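Local coordinates for alginate lyase, family PL7 (Zobellia galactanivorans, PDB 3ZPY), which probably cleaves the brown-algal polysaccharide alginate as a poly(beta-D-mannuronate) lyase, the chain here being the PL7 catalytic domain of a longer protein, at residues A5-I10 and E56-K61; E100-V105 and I240-V245; G117-G122 and V219-Q224; T180-K185 and L195-S200. All coordinates share one frame; numbering follows the deposited sequence.

Interaction 1: residues A5-I10 and E56-K61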
loop_
_atom_site.group_PDB
_atom_site.type_symbol
_atom_site.label_atom_id
_atom_site.label_comp_id
_atom_site.label_asym_id
_atom_site.label_seq_id
_atom_site.Cartn_x
_atom_site.Cartn_y
_atom_site.Cartn_z
ATOM N N ALA A 5 3.745 12.102 -10.928
ATOM C CA ALA A 5 3.311 12.991 -9.858
ATOM C C ALA A 5 2.249 13.988 -10.340
ATOM O O ALA A 5 1.268 14.258 -9.657
ATOM C CB ALA A 5 4.526 13.707 -9.255
ATOM N N SER A 6 2.427 14.472 -11.568
ATOM C CA SER A 6 1.439 15.416 -12.174
ATOM C C SER A 6 0.071 14.702 -12.454
ATOM O O SER A 6 -0.979 15.219 -12.108
ATOM C CB SER A 6 2.033 15.972 -13.495
ATOM O OG SER A 6 3.011 16.930 -13.207
ATOM N N VAL A 7 0.119 13.483 -13.026
ATOM C CA VAL A 7 -1.104 12.749 -13.327
ATOM C C VAL A 7 -1.876 12.456 -12.035
ATOM O O VAL A 7 -3.116 12.572 -11.996
ATOM C CB VAL A 7 -0.788 11.471 -14.146
ATOM C CG1 VAL A 7 -1.988 10.552 -14.150
ATOM C CG2 VAL A 7 -0.254 11.852 -15.543
ATOM N N LEU A 8 -1.165 12.043 -10.946
ATOM C CA LEU A 8 -1.832 11.643 -9.732
ATOM C C LEU A 8 -2.159 12.857 -8.842
ATOM O O LEU A 8 -2.984 12.760 -7.903
ATOM C CB LEU A 8 -0.953 10.641 -9.001
ATOM C CG LEU A 8 -1.635 9.752 -7.970
ATOM C CD1 LEU A 8 -2.794 8.877 -8.476
ATOM C CD2 LEU A 8 -0.542 8.835 -7.312
ATOM N N GLY A 9 -1.536 14.002 -9.137
ATOM C CA GLY A 9 -1.769 15.225 -8.324
ATOM C C GLY A 9 -1.099 15.213 -6.974
ATOM O O GLY A 9 -1.680 15.687 -5.988
ATOM N N ILE A 10 0.091 14.649 -6.889
ATOM C CA ILE A 10 0.820 14.491 -5.579
ATOM C C ILE A 10 2.017 15.432 -5.592
ATOM O O ILE A 10 2.511 15.818 -6.633
ATOM C CB ILE A 10 1.273 13.019 -5.287
ATOM C CG1 ILE A 10 2.182 12.462 -6.420
ATOM C CG2 ILE A 10 0.005 12.106 -5.092
ATOM C CD1 ILE A 10 2.740 11.094 -6.063
ATOM N N GLU A 56 -3.458 8.217 -17.374
ATOM C CA GLU A 56 -4.711 8.017 -16.656
ATOM C C GLU A 56 -4.354 7.464 -15.262
ATOM O O GLU A 56 -4.838 8.003 -14.250
ATOM C CB GLU A 56 -5.562 6.998 -17.396
ATOM C CG GLU A 56 -6.817 6.562 -16.642
ATOM C CD GLU A 56 -7.652 5.491 -17.366
ATOM O OE1 GLU A 56 -7.326 5.127 -18.538
ATOM O OE2 GLU A 56 -8.632 4.967 -16.740
ATOM N N TRP A 57 -3.601 6.374 -15.211
ATOM C CA TRP A 57 -3.269 5.722 -13.934
ATOM C C TRP A 57 -1.770 5.948 -13.614
ATOM O O TRP A 57 -0.973 6.154 -14.495
ATOM C CB TRP A 57 -3.394 4.195 -14.022
ATOM C CG TRP A 57 -4.685 3.632 -14.540
ATOM C CD1 TRP A 57 -5.048 3.363 -15.860
ATOM C CD2 TRP A 57 -5.819 3.317 -13.719
ATOM N NE1 TRP A 57 -6.338 2.830 -15.899
ATOM C CE2 TRP A 57 -6.848 2.772 -14.593
ATOM C CE3 TRP A 57 -6.033 3.324 -12.359
ATOM C CZ2 TRP A 57 -8.059 2.318 -14.103
ATOM C CZ3 TRP A 57 -7.224 2.861 -11.841
ATOM C CH2 TRP A 57 -8.247 2.334 -12.697
ATOM N N VAL A 58 -1.422 5.798 -12.367
ATOM C CA VAL A 58 -0.021 5.649 -11.909
ATOM C C VAL A 58 0.146 4.207 -11.432
ATOM O O VAL A 58 -0.672 3.703 -10.657
ATOM C CB VAL A 58 0.375 6.693 -10.835
ATOM C CG1 VAL A 58 1.759 6.371 -10.251
ATOM C CG2 VAL A 58 0.326 8.104 -11.446
ATOM N N TYR A 59 1.123 3.577 -12.034
ATOM C CA TYR A 59 1.410 2.119 -11.816
ATOM C C TYR A 59 2.524 1.956 -10.835
ATOM O O TYR A 59 3.525 2.734 -10.880
ATOM C CB TYR A 59 1.899 1.548 -13.135
ATOM C CG TYR A 59 0.826 1.492 -14.224
ATOM C CD1 TYR A 59 0.495 2.635 -14.954
ATOM C CD2 TYR A 59 0.162 0.269 -14.559
ATOM C CE1 TYR A 59 -0.495 2.612 -15.973
ATOM C CE2 TYR A 59 -0.836 0.277 -15.549
ATOM C CZ TYR A 59 -1.154 1.408 -16.237
ATOM O OH TYR A 59 -2.126 1.345 -17.255
ATOM N N PHE A 60 2.319 1.047 -9.867
ATOM C CA PHE A 60 3.298 0.667 -8.829
ATOM C C PHE A 60 3.576 -0.741 -9.074
ATOM O O PHE A 60 2.714 -1.622 -8.849
ATOM C CB PHE A 60 2.640 0.845 -7.465
ATOM C CG PHE A 60 2.234 2.284 -7.163
ATOM C CD1 PHE A 60 1.050 2.828 -7.740
ATOM C CD2 PHE A 60 3.001 3.083 -6.289
ATOM C CE1 PHE A 60 0.683 4.165 -7.448
ATOM C CE2 PHE A 60 2.650 4.383 -6.049
ATOM C CZ PHE A 60 1.463 4.908 -6.569
ATOM N N LYS A 61 4.833 -0.990 -9.540
ATOM C CA LYS A 61 5.240 -2.349 -9.939
ATOM C C LYS A 61 6.404 -2.794 -8.979
ATOM O O LYS A 61 7.451 -2.084 -8.900
ATOM C CB LYS A 61 5.764 -2.274 -11.450
ATOM C CG LYS A 61 5.973 -3.643 -12.029
ATOM C CD LYS A 61 6.284 -3.603 -13.509
ATOM C CE LYS A 61 6.414 -4.964 -14.108
ATOM N NZ LYS A 61 6.500 -4.868 -15.582
#

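Interaction 2: residues E100-V105 and I240-V245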
loop_
_atom_site.group_PDB
_atom_site.type_symbol
_atom_site.label_atom_id
_atom_site.label_comp_id
_atom_site.label_asym_id
_atom_site.label_seq_id
_atom_site.Cartn_x
_atom_site.Cartn_y
_atom_site.Cartn_z
ATOM N N GLU A 100 -9.317 8.157 -0.159
ATOM C CA GLU A 100 -10.078 7.611 -1.325
ATOM C C GLU A 100 -9.128 7.418 -2.498
ATOM O O GLU A 100 -8.255 8.241 -2.758
ATOM C CB GLU A 100 -11.153 8.572 -1.720
ATOM C CG GLU A 100 -12.258 8.671 -0.680
ATOM C CD GLU A 100 -13.253 9.767 -0.952
ATOM O OE1 GLU A 100 -12.815 10.918 -0.740
ATOM O OE2 GLU A 100 -14.345 9.487 -1.396
ATOM N N TRP A 101 -9.287 6.282 -3.173
ATOM C CA TRP A 101 -8.490 6.020 -4.385
ATOM C C TRP A 101 -9.184 5.036 -5.232
ATOM O O TRP A 101 -9.903 4.150 -4.750
ATOM C CB TRP A 101 -7.072 5.531 -4.003
ATOM C CG TRP A 101 -6.867 4.184 -3.393
ATOM C CD1 TRP A 101 -6.109 3.166 -3.994
ATOM C CD2 TRP A 101 -7.314 3.645 -2.125
ATOM N NE1 TRP A 101 -6.063 2.077 -3.200
ATOM C CE2 TRP A 101 -6.766 2.290 -2.039
ATOM C CE3 TRP A 101 -8.039 4.141 -1.059
ATOM C CZ2 TRP A 101 -6.997 1.482 -0.890
ATOM C CZ3 TRP A 101 -8.261 3.338 0.058
ATOM C CH2 TRP A 101 -7.784 2.022 0.116
ATOM N N THR A 102 -8.973 5.153 -6.519
ATOM C CA THR A 102 -9.575 4.262 -7.487
ATOM C C THR A 102 -8.451 3.350 -7.906
ATOM O O THR A 102 -7.375 3.813 -8.335
ATOM C CB THR A 102 -10.142 5.115 -8.667
ATOM O OG1 THR A 102 -11.179 5.940 -8.145
ATOM C CG2 THR A 102 -10.702 4.218 -9.810
ATOM N N VAL A 103 -8.733 2.097 -7.867
ATOM C CA VAL A 103 -7.572 1.099 -7.990
ATOM C C VAL A 103 -7.974 -0.052 -8.903
ATOM O O VAL A 103 -9.155 -0.455 -8.992
ATOM C CB VAL A 103 -7.205 0.555 -6.563
ATOM C CG1 VAL A 103 -8.295 -0.387 -5.973
ATOM C CG2 VAL A 103 -5.843 -0.159 -6.577
ATOM N N GLN A 104 -6.936 -0.612 -9.541
ATOM C CA GLN A 104 -6.981 -2.010 -10.000
ATOM C C GLN A 104 -5.714 -2.730 -9.613
ATOM O O GLN A 104 -4.667 -2.101 -9.366
ATOM C CB GLN A 104 -7.085 -2.108 -11.500
ATOM C CG GLN A 104 -8.253 -1.333 -12.177
ATOM C CD GLN A 104 -8.429 -1.787 -13.585
ATOM O OE1 GLN A 104 -7.530 -2.521 -14.130
ATOM N NE2 GLN A 104 -9.515 -1.408 -14.223
ATOM N N VAL A 105 -5.867 -4.044 -9.487
ATOM C CA VAL A 105 -4.681 -4.893 -9.330
ATOM C C VAL A 105 -4.656 -5.669 -10.654
ATOM O O VAL A 105 -5.663 -6.343 -10.984
ATOM C CB VAL A 105 -4.677 -5.766 -8.076
ATOM C CG1 VAL A 105 -3.421 -6.652 -8.082
ATOM C CG2 VAL A 105 -4.844 -4.898 -6.829
ATOM N N ILE A 240 -3.389 3.194 -9.800
ATOM C CA ILE A 240 -4.222 4.081 -8.978
ATOM C C ILE A 240 -4.534 5.363 -9.762
ATOM O O ILE A 240 -3.662 5.917 -10.489
ATOM C CB ILE A 240 -3.511 4.385 -7.609
ATOM C CG1 ILE A 240 -3.223 3.081 -6.888
ATOM C CG2 ILE A 240 -4.272 5.390 -6.776
ATOM C CD1 ILE A 240 -2.331 3.141 -5.629
ATOM N N LYS A 241 -5.734 5.859 -9.506
ATOM C CA LYS A 241 -6.057 7.237 -9.922
ATOM C C LYS A 241 -7.027 7.833 -8.905
ATOM O O LYS A 241 -7.493 7.131 -7.991
ATOM C CB LYS A 241 -6.700 7.292 -11.313
ATOM C CG LYS A 241 -7.979 6.547 -11.523
ATOM C CD LYS A 241 -8.339 6.540 -13.023
ATOM C CE LYS A 241 -9.622 5.815 -13.195
ATOM N NZ LYS A 241 -10.105 5.924 -14.618
ATOM N N ASN A 242 -7.390 9.121 -9.033
ATOM C CA ASN A 242 -8.394 9.761 -8.219
ATOM C C ASN A 242 -8.088 9.599 -6.721
ATOM O O ASN A 242 -8.983 9.148 -5.942
ATOM C CB ASN A 242 -9.815 9.163 -8.525
ATOM C CG ASN A 242 -10.233 9.385 -9.913
ATOM O OD1 ASN A 242 -9.672 10.197 -10.616
ATOM N ND2 ASN A 242 -11.104 8.485 -10.364
ATOM N N LEU A 243 -6.851 9.883 -6.325
ATOM C CA LEU A 243 -6.366 9.732 -4.956
ATOM C C LEU A 243 -6.617 11.039 -4.209
ATOM O O LEU A 243 -6.228 12.108 -4.661
ATOM C CB LEU A 243 -4.842 9.514 -5.028
ATOM C CG LEU A 243 -4.137 9.433 -3.644
ATOM C CD1 LEU A 243 -4.615 8.341 -2.695
ATOM C CD2 LEU A 243 -2.643 9.261 -3.880
ATOM N N SER A 244 -7.165 10.909 -3.017
ATOM C CA SER A 244 -7.160 12.035 -2.090
ATOM C C SER A 244 -7.233 11.566 -0.670
ATOM O O SER A 244 -7.779 10.498 -0.388
ATOM C CB SER A 244 -8.343 12.949 -2.373
ATOM O OG SER A 244 -9.535 12.318 -2.023
ATOM N N VAL A 245 -6.680 12.375 0.228
ATOM C CA VAL A 245 -6.842 12.158 1.665
ATOM C C VAL A 245 -7.588 13.381 2.245
ATOM O O VAL A 245 -7.306 14.513 1.847
ATOM C CB VAL A 245 -5.496 11.918 2.357
ATOM C CG1 VAL A 245 -5.653 12.072 3.853
ATOM C CG2 VAL A 245 -5.064 10.502 2.108
HETATM O O HOH W 1 -10.574 11.597 0.646
HETATM O O HOH W 2 -11.290 7.534 -5.835
#

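Interaction 3: residues G117-G122 and V219-Q224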
loop_
_atom_site.group_PDB
_atom_site.type_symbol
_atom_site.label_atom_id
_atom_site.label_comp_id
_atom_site.label_asym_id
_atom_site.label_seq_id
_atom_site.Cartn_x
_atom_site.Cartn_y
_atom_site.Cartn_z
ATOM N N GLY A 117 -0.461 -15.951 -4.182
ATOM C CA GLY A 117 0.084 -14.623 -4.447
ATOM C C GLY A 117 -0.781 -13.639 -3.748
ATOM O O GLY A 117 -2.000 -13.804 -3.648
ATOM N N VAL A 118 -0.170 -12.571 -3.212
ATOM C CA VAL A 118 -0.910 -11.581 -2.452
ATOM C C VAL A 118 -0.166 -10.238 -2.480
ATOM O O VAL A 118 1.080 -10.209 -2.313
ATOM C CB VAL A 118 -1.209 -12.096 -0.992
ATOM C CG1 VAL A 118 0.039 -12.636 -0.260
ATOM C CG2 VAL A 118 -1.932 -11.088 -0.119
ATOM N N LEU A 119 -0.903 -9.129 -2.459
ATOM C CA LEU A 119 -0.262 -7.883 -2.217
ATOM C C LEU A 119 -1.250 -6.921 -1.557
ATOM O O LEU A 119 -2.470 -7.168 -1.555
ATOM C CB LEU A 119 0.269 -7.306 -3.516
ATOM C CG LEU A 119 -0.789 -6.929 -4.635
ATOM C CD1 LEU A 119 -1.506 -5.603 -4.404
ATOM C CD2 LEU A 119 -0.059 -6.829 -5.989
ATOM N N CYS A 120 -0.693 -5.819 -0.998
ATOM C CA CYS A 120 -1.454 -4.798 -0.284
ATOM C C CYS A 120 -1.437 -3.509 -1.087
ATOM O O CYS A 120 -0.386 -3.032 -1.475
ATOM C CB CYS A 120 -0.750 -4.597 1.074
ATOM S SG CYS A 120 -1.397 -3.151 1.970
ATOM N N PHE A 121 -2.614 -3.000 -1.346
ATOM C CA PHE A 121 -2.765 -1.800 -2.215
ATOM C C PHE A 121 -3.286 -0.575 -1.389
ATOM O O PHE A 121 -3.617 0.456 -1.999
ATOM C CB PHE A 121 -3.602 -2.107 -3.455
ATOM C CG PHE A 121 -4.998 -2.638 -3.167
ATOM C CD1 PHE A 121 -6.075 -1.795 -2.934
ATOM C CD2 PHE A 121 -5.282 -4.017 -3.250
ATOM C CE1 PHE A 121 -7.350 -2.280 -2.727
ATOM C CE2 PHE A 121 -6.527 -4.513 -2.995
ATOM C CZ PHE A 121 -7.602 -3.636 -2.728
ATOM N N GLY A 122 -3.463 -0.695 -0.046
ATOM C CA GLY A 122 -3.681 0.513 0.749
ATOM C C GLY A 122 -3.551 0.096 2.203
ATOM O O GLY A 122 -3.802 -1.066 2.551
ATOM N N VAL A 219 -0.298 4.084 0.298
ATOM C CA VAL A 219 -1.075 3.519 -0.815
ATOM C C VAL A 219 -0.110 3.244 -1.956
ATOM O O VAL A 219 0.827 4.020 -2.212
ATOM C CB VAL A 219 -2.234 4.476 -1.279
ATOM C CG1 VAL A 219 -1.695 5.800 -1.854
ATOM C CG2 VAL A 219 -3.178 3.853 -2.257
ATOM N N GLY A 220 -0.354 2.152 -2.675
ATOM C CA GLY A 220 0.655 1.763 -3.672
ATOM C C GLY A 220 0.604 0.228 -3.814
ATOM O O GLY A 220 -0.484 -0.425 -3.829
ATOM N N ASN A 221 1.836 -0.336 -3.801
ATOM C CA ASN A 221 2.014 -1.786 -3.951
ATOM C C ASN A 221 3.043 -2.284 -2.935
ATOM O O ASN A 221 4.243 -2.159 -3.152
ATOM C CB ASN A 221 2.477 -2.107 -5.380
ATOM C CG ASN A 221 2.523 -3.553 -5.675
ATOM O OD1 ASN A 221 2.282 -4.392 -4.772
ATOM N ND2 ASN A 221 2.868 -3.883 -6.907
ATOM N N TYR A 222 2.509 -2.908 -1.891
ATOM C CA TYR A 222 3.335 -3.528 -0.818
ATOM C C TYR A 222 3.131 -4.986 -1.007
ATOM O O TYR A 222 2.095 -5.524 -0.681
ATOM C CB TYR A 222 2.809 -2.988 0.546
ATOM C CG TYR A 222 3.539 -3.450 1.794
ATOM C CD1 TYR A 222 4.853 -3.905 1.769
ATOM C CD2 TYR A 222 2.873 -3.298 3.009
ATOM C CE1 TYR A 222 5.467 -4.302 2.947
ATOM C CE2 TYR A 222 3.451 -3.674 4.148
ATOM C CZ TYR A 222 4.775 -4.143 4.133
ATOM O OH TYR A 222 5.500 -4.513 5.330
ATOM N N LEU A 223 4.158 -5.706 -1.478
ATOM C CA LEU A 223 3.961 -7.186 -1.649
ATOM C C LEU A 223 3.839 -7.817 -0.321
ATOM O O LEU A 223 4.328 -7.274 0.702
ATOM C CB LEU A 223 5.127 -7.825 -2.433
ATOM C CG LEU A 223 5.377 -7.270 -3.837
ATOM C CD1 LEU A 223 6.406 -8.141 -4.565
ATOM C CD2 LEU A 223 4.101 -7.132 -4.647
ATOM N N GLN A 224 3.188 -8.974 -0.302
ATOM C CA GLN A 224 2.981 -9.793 0.893
ATOM C C GLN A 224 3.442 -11.226 0.741
ATOM O O GLN A 224 3.500 -11.698 -0.378
ATOM C CB GLN A 224 1.565 -9.664 1.494
ATOM C CG GLN A 224 1.244 -8.282 1.972
ATOM C CD GLN A 224 1.898 -8.015 3.345
ATOM O OE1 GLN A 224 1.637 -8.748 4.273
ATOM N NE2 GLN A 224 2.795 -7.045 3.445
HETATM O O HOH W 3 2.682 -13.069 -2.802
#

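Interaction 4: residues T180-K185 and L195-S200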
loop_
_atom_site.group_PDB
_atom_site.type_symbol
_atom_site.label_atom_id
_atom_site.label_comp_id
_atom_site.label_asym_id
_atom_site.label_seq_id
_atom_site.Cartn_x
_atom_site.Cartn_y
_atom_site.Cartn_z
ATOM N N THR A 180 -10.042 -4.822 -12.619
ATOM C CA THR A 180 -11.373 -4.397 -12.291
ATOM C C THR A 180 -11.287 -3.178 -11.428
ATOM O O THR A 180 -10.601 -3.185 -10.387
ATOM C CB THR A 180 -12.181 -5.468 -11.591
ATOM O OG1 THR A 180 -12.315 -6.588 -12.466
ATOM C CG2 THR A 180 -13.558 -4.997 -11.213
ATOM N N THR A 181 -11.941 -2.102 -11.808
ATOM C CA THR A 181 -11.832 -0.808 -11.077
ATOM C C THR A 181 -12.690 -0.878 -9.837
ATOM O O THR A 181 -13.898 -1.218 -9.867
ATOM C CB THR A 181 -12.331 0.279 -12.036
ATOM O OG1 THR A 181 -11.297 0.334 -12.990
ATOM C CG2 THR A 181 -12.429 1.642 -11.296
ATOM N N TYR A 182 -12.047 -0.479 -8.727
ATOM C CA TYR A 182 -12.798 -0.313 -7.450
ATOM C C TYR A 182 -12.523 1.115 -6.985
ATOM O O TYR A 182 -11.362 1.555 -6.907
ATOM C CB TYR A 182 -12.285 -1.288 -6.386
ATOM C CG TYR A 182 -12.589 -2.675 -6.770
ATOM C CD1 TYR A 182 -13.855 -3.226 -6.579
ATOM C CD2 TYR A 182 -11.570 -3.481 -7.361
ATOM C CE1 TYR A 182 -14.131 -4.531 -6.939
ATOM C CE2 TYR A 182 -11.834 -4.795 -7.803
ATOM C CZ TYR A 182 -13.108 -5.310 -7.542
ATOM O OH TYR A 182 -13.378 -6.602 -7.906
ATOM N N ASN A 183 -13.598 1.795 -6.622
ATOM C CA ASN A 183 -13.469 3.050 -5.886
ATOM C C ASN A 183 -13.419 2.804 -4.386
ATOM O O ASN A 183 -14.454 2.371 -3.803
ATOM C CB ASN A 183 -14.619 4.004 -6.198
ATOM C CG ASN A 183 -14.655 4.366 -7.688
ATOM O OD1 ASN A 183 -13.600 4.760 -8.266
ATOM N ND2 ASN A 183 -15.824 4.255 -8.325
ATOM N N CYS A 184 -12.233 2.967 -3.769
ATOM C CA CYS A 184 -12.013 2.523 -2.377
ATOM C C CYS A 184 -12.078 3.729 -1.481
ATOM O O CYS A 184 -11.639 4.831 -1.860
ATOM C CB CYS A 184 -10.607 1.914 -2.231
ATOM S SG CYS A 184 -10.257 0.550 -3.333
ATOM N N LYS A 185 -12.647 3.550 -0.281
ATOM C CA LYS A 185 -12.696 4.605 0.721
ATOM C C LYS A 185 -12.330 3.949 2.049
ATOM O O LYS A 185 -13.093 3.106 2.540
ATOM C CB LYS A 185 -14.083 5.253 0.728
ATOM C CG LYS A 185 -14.206 6.414 1.731
ATOM C CD LYS A 185 -15.480 7.228 1.561
ATOM C CE LYS A 185 -16.737 6.494 1.846
ATOM N NZ LYS A 185 -17.963 7.356 2.018
ATOM N N LEU A 195 -13.446 -0.050 5.509
ATOM C CA LEU A 195 -13.299 0.048 4.034
ATOM C C LEU A 195 -14.607 -0.010 3.376
ATOM O O LEU A 195 -15.382 -0.928 3.592
ATOM C CB LEU A 195 -12.406 -1.123 3.545
ATOM C CG LEU A 195 -12.100 -1.170 2.040
ATOM C CD1 LEU A 195 -11.202 -0.037 1.550
ATOM C CD2 LEU A 195 -11.476 -2.517 1.706
ATOM N N PHE A 196 -14.811 0.943 2.441
ATOM C CA PHE A 196 -15.895 0.908 1.474
ATOM C C PHE A 196 -15.279 0.580 0.102
ATOM O O PHE A 196 -14.191 1.069 -0.271
ATOM C CB PHE A 196 -16.610 2.283 1.344
ATOM C CG PHE A 196 -17.310 2.769 2.622
ATOM C CD1 PHE A 196 -16.576 3.405 3.659
ATOM C CD2 PHE A 196 -18.681 2.794 2.696
ATOM C CE1 PHE A 196 -17.238 3.787 4.845
ATOM C CE2 PHE A 196 -19.351 3.177 3.839
ATOM C CZ PHE A 196 -18.628 3.703 4.877
ATOM N N MET A 197 -16.029 -0.199 -0.725
ATOM C CA MET A 197 -15.596 -0.553 -2.069
ATOM C C MET A 197 -16.804 -0.284 -2.937
ATOM O O MET A 197 -17.873 -0.863 -2.672
ATOM C CB MET A 197 -15.208 -2.033 -2.151
ATOM C CG MET A 197 -13.917 -2.408 -1.436
ATOM S SD MET A 197 -12.438 -1.506 -2.040
ATOM C CE MET A 197 -11.654 -2.700 -3.149
ATOM N N ASN A 198 -16.634 0.598 -3.954
ATOM C CA ASN A 198 -17.750 0.955 -4.819
ATOM C C ASN A 198 -18.994 1.345 -4.061
ATOM O O ASN A 198 -20.103 1.023 -4.485
ATOM C CB ASN A 198 -18.062 -0.135 -5.859
ATOM C CG ASN A 198 -16.935 -0.286 -6.851
ATOM O OD1 ASN A 198 -16.132 0.605 -6.975
ATOM N ND2 ASN A 198 -16.855 -1.443 -7.514
ATOM N N GLY A 199 -18.750 2.021 -2.925
ATOM C CA GLY A 199 -19.855 2.582 -2.107
ATOM C C GLY A 199 -20.458 1.676 -1.034
ATOM O O GLY A 199 -21.335 2.106 -0.270
ATOM N N SER A 200 -20.039 0.420 -0.995
ATOM C CA SER A 200 -20.550 -0.494 0.011
ATOM C C SER A 200 -19.506 -0.653 1.156
ATOM O O SER A 200 -18.331 -0.862 0.885
ATOM C CB SER A 200 -20.735 -1.909 -0.649
ATOM O OG SER A 200 -21.787 -2.009 -1.625
HETATM O O HOH W 4 -16.339 3.172 -1.892
#

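Interaction 1: residues A5-I10 and E56-K61
A short N-terminal helix, 4-8, packs through Val7 and Leu8 on Glu56, Val58 and Phe60, at the start of strand 58-63 in the smaller sheet of the jelly-roll sandwich. It ends in a Schellman motif: Gly9 takes a positive phi (75°), Ile10 N binds Ala5 O at 3.0 Å, and the inner bond from Gly9 N to Ser6 O is weak. The chain thus leaves the helix immediately after its two contact residues.

The meeting is apolar and modest in area. Val7 holds CG1 anti to its own N (chi1 166°), and that branch lies 3.8 Å from the backbone Glu56 O while also nearing Val58 CG2 at 4.3 Å. The same Val58 methyl, CG2, is met more closely by Leu8 CB, at 3.7 Å, so one branch of a single valine is shared by two successive helix residues. Val58 also bonds through its backbone to Ile240 of the next strand, which ties the helix's landing place into the sheet. At the outer end, the side chain of Glu56 starts away from the helix, and its OE2 forms a salt bridge with Lys241. Leu8 also packs on Leu79 and Leu243, and its CD2 comes to the edge of the Phe60 ring, near the ring plane, 4.5 Å from CZ.

Interaction 2: residues E100-V105 and I240-V245
Thr102 and Lys241 form one hydrogen-bonded pair of this antiparallel ladder: Thr102 N bonds to Lys241 O and Lys241 N to Thr102 O, both at 2.9 Å. The tight packing lies on the buried side, where the Trp101 and Ile240 side chains meet. Ile240 CG2 sits 3.9 Å from Trp101 CB and approaches the indole at its edge, near the ring plane, while Leu243 CD1 touches the same CB at 4.0 Å. Val219 and Phe121 of the facing sheet close over this apolar side.

The other face is looser and wetter. Thr102 OG1 has its main partner in Asn183 OD1 and takes only a weak 3.4 Å bond from Asn242 ND2; a water donates to both Thr102 OG1 and Asn242 O. Farther along, Glu100 OE1 and Ser244 OG stand 3.8 Å apart and are joined by a second water, although the backbones beneath them remain firmly paired, with Glu100 N bonding to Ser244 O at 2.8 Å.

Between the two hydrogen-bonded pairs the register slips by one residue. Asn242, with a positive phi of 54°, turns the chain through a corner, and both Asn242 and Leu243 are fitted opposite Trp101. It is a beta bulge in one strand, such as lets the long, curved strands of a jelly-roll sandwich bend without losing their pairing.

Interaction 3: residues G117-G122 and V219-Q224
Gln224 crosses obliquely over Val118 at one end of an antiparallel pair whose second segment, 219-224, is the end of the YFKxGxYxQ signature characteristic of PL7 lyases. Its CB rests 3.8 Å from Val118 CG1, and its CG lies 4.3 Å from Cys120 CB. There the chain bends (chi2 -79°) and folds back toward the preceding residues of its own segment, bringing NE2 3.5 Å above the plane of the Tyr222 ring, over its centre. The same NE2 makes a weak bond to Leu223 O. Beyond the two segments, the side chain also touches Arg141 and Gln143 of strand 138-146 and Asn74.

Beneath these side chains the backbones bond unevenly. Tyr222 N meets Cys120 O almost straight (173°), and Cys120 N returns a 2.8 Å bond to Tyr222 O. Gln224 N reaches Val118 O in a longer, more bent bond (3.2 Å, 149°), and the ladder is already weakening there. On the opposite face, Leu119 CB meets Leu223 CD2 at 4.0 Å, and Leu119 CD2 packs on Asn221 OD1 at 3.6 Å. That oxygen is buried without a polar partner, whereas Asn221 ND2 bonds to Phe60 O.

Both strands turn corners, at Phe121 and at Gly220, and Phe121 and Gly122 form a classic beta bulge against Val142 of strand 138-146. Strand 221-223 is flanked on its other edge by strand 76-83, while the side chains of Leu119, Phe121 and Val219 touch residues of strands 96-107 and 235-247 in the core.

Interaction 4: residues T180-K185 and L195-S200
Lys185 runs out straight from the backbone, with CG opposite N, then bends at chi3 (65°), and that bend brings CE and NZ over one face of the Phe196 ring across the beta hairpin of strands 182-189 and 192-197. The two side chains lie side by side and point the same way. NZ stands 4.4 Å from the ring centroid, only 5° off the normal, a cation-pi contact, while CE makes a CH-pi contact over the same face. Their backbones form a hydrogen-bonded pair, in which Phe196 N reaches Lys185 O at 2.8 Å; that same oxygen also meets the edge of the phenyl ring, in its plane.

On the buried face, Cys184 and Met197 are paired, and Met197 CE touches Tyr182 CB at 3.6 Å; because Met197 was modelled in two conformers, details of its tip are tentative. At the end of the hairpin away from its connecting turn, a side chain takes over from the main chain. Asn198, at a positive phi in the type I' turn from Met197 to Ser200, accepts Asn183 N on its OD1 at 2.8 Å, and its own N donates to Asn183 O at 2.8 Å. The ladder is thereby carried one step beyond the last strand pair, just where the chain reverses into strand 200-206. A water joins the two segments there, donating to Asn183 O at 2.8 Å and accepting from Gly199 N at 2.9 Å.

In the fold
Three of the four contacts lie in or upon one sheet of the jelly-roll sandwich. Interaction 1 sets helix 4-8 on strand 58-63, interaction 2 pairs the neighbouring strand 235-247 with 96-107, and interaction 4 continues from 182-189 to 192-197; the centre of interaction 2 is about 9 Å from those of both others. Interaction 3 belongs to the opposite sheet, its centre about 13 Å from that of interaction 2, and meets it through Trp101, Ile240 and Val219 in the core. Along the chain interaction 1 closes first; interactions 3 and 4 are nested within the loop closed by interaction 2. Apart from interaction 4's hairpin, paired segments are far apart in sequence, and the early helix and last strand join the same sheet.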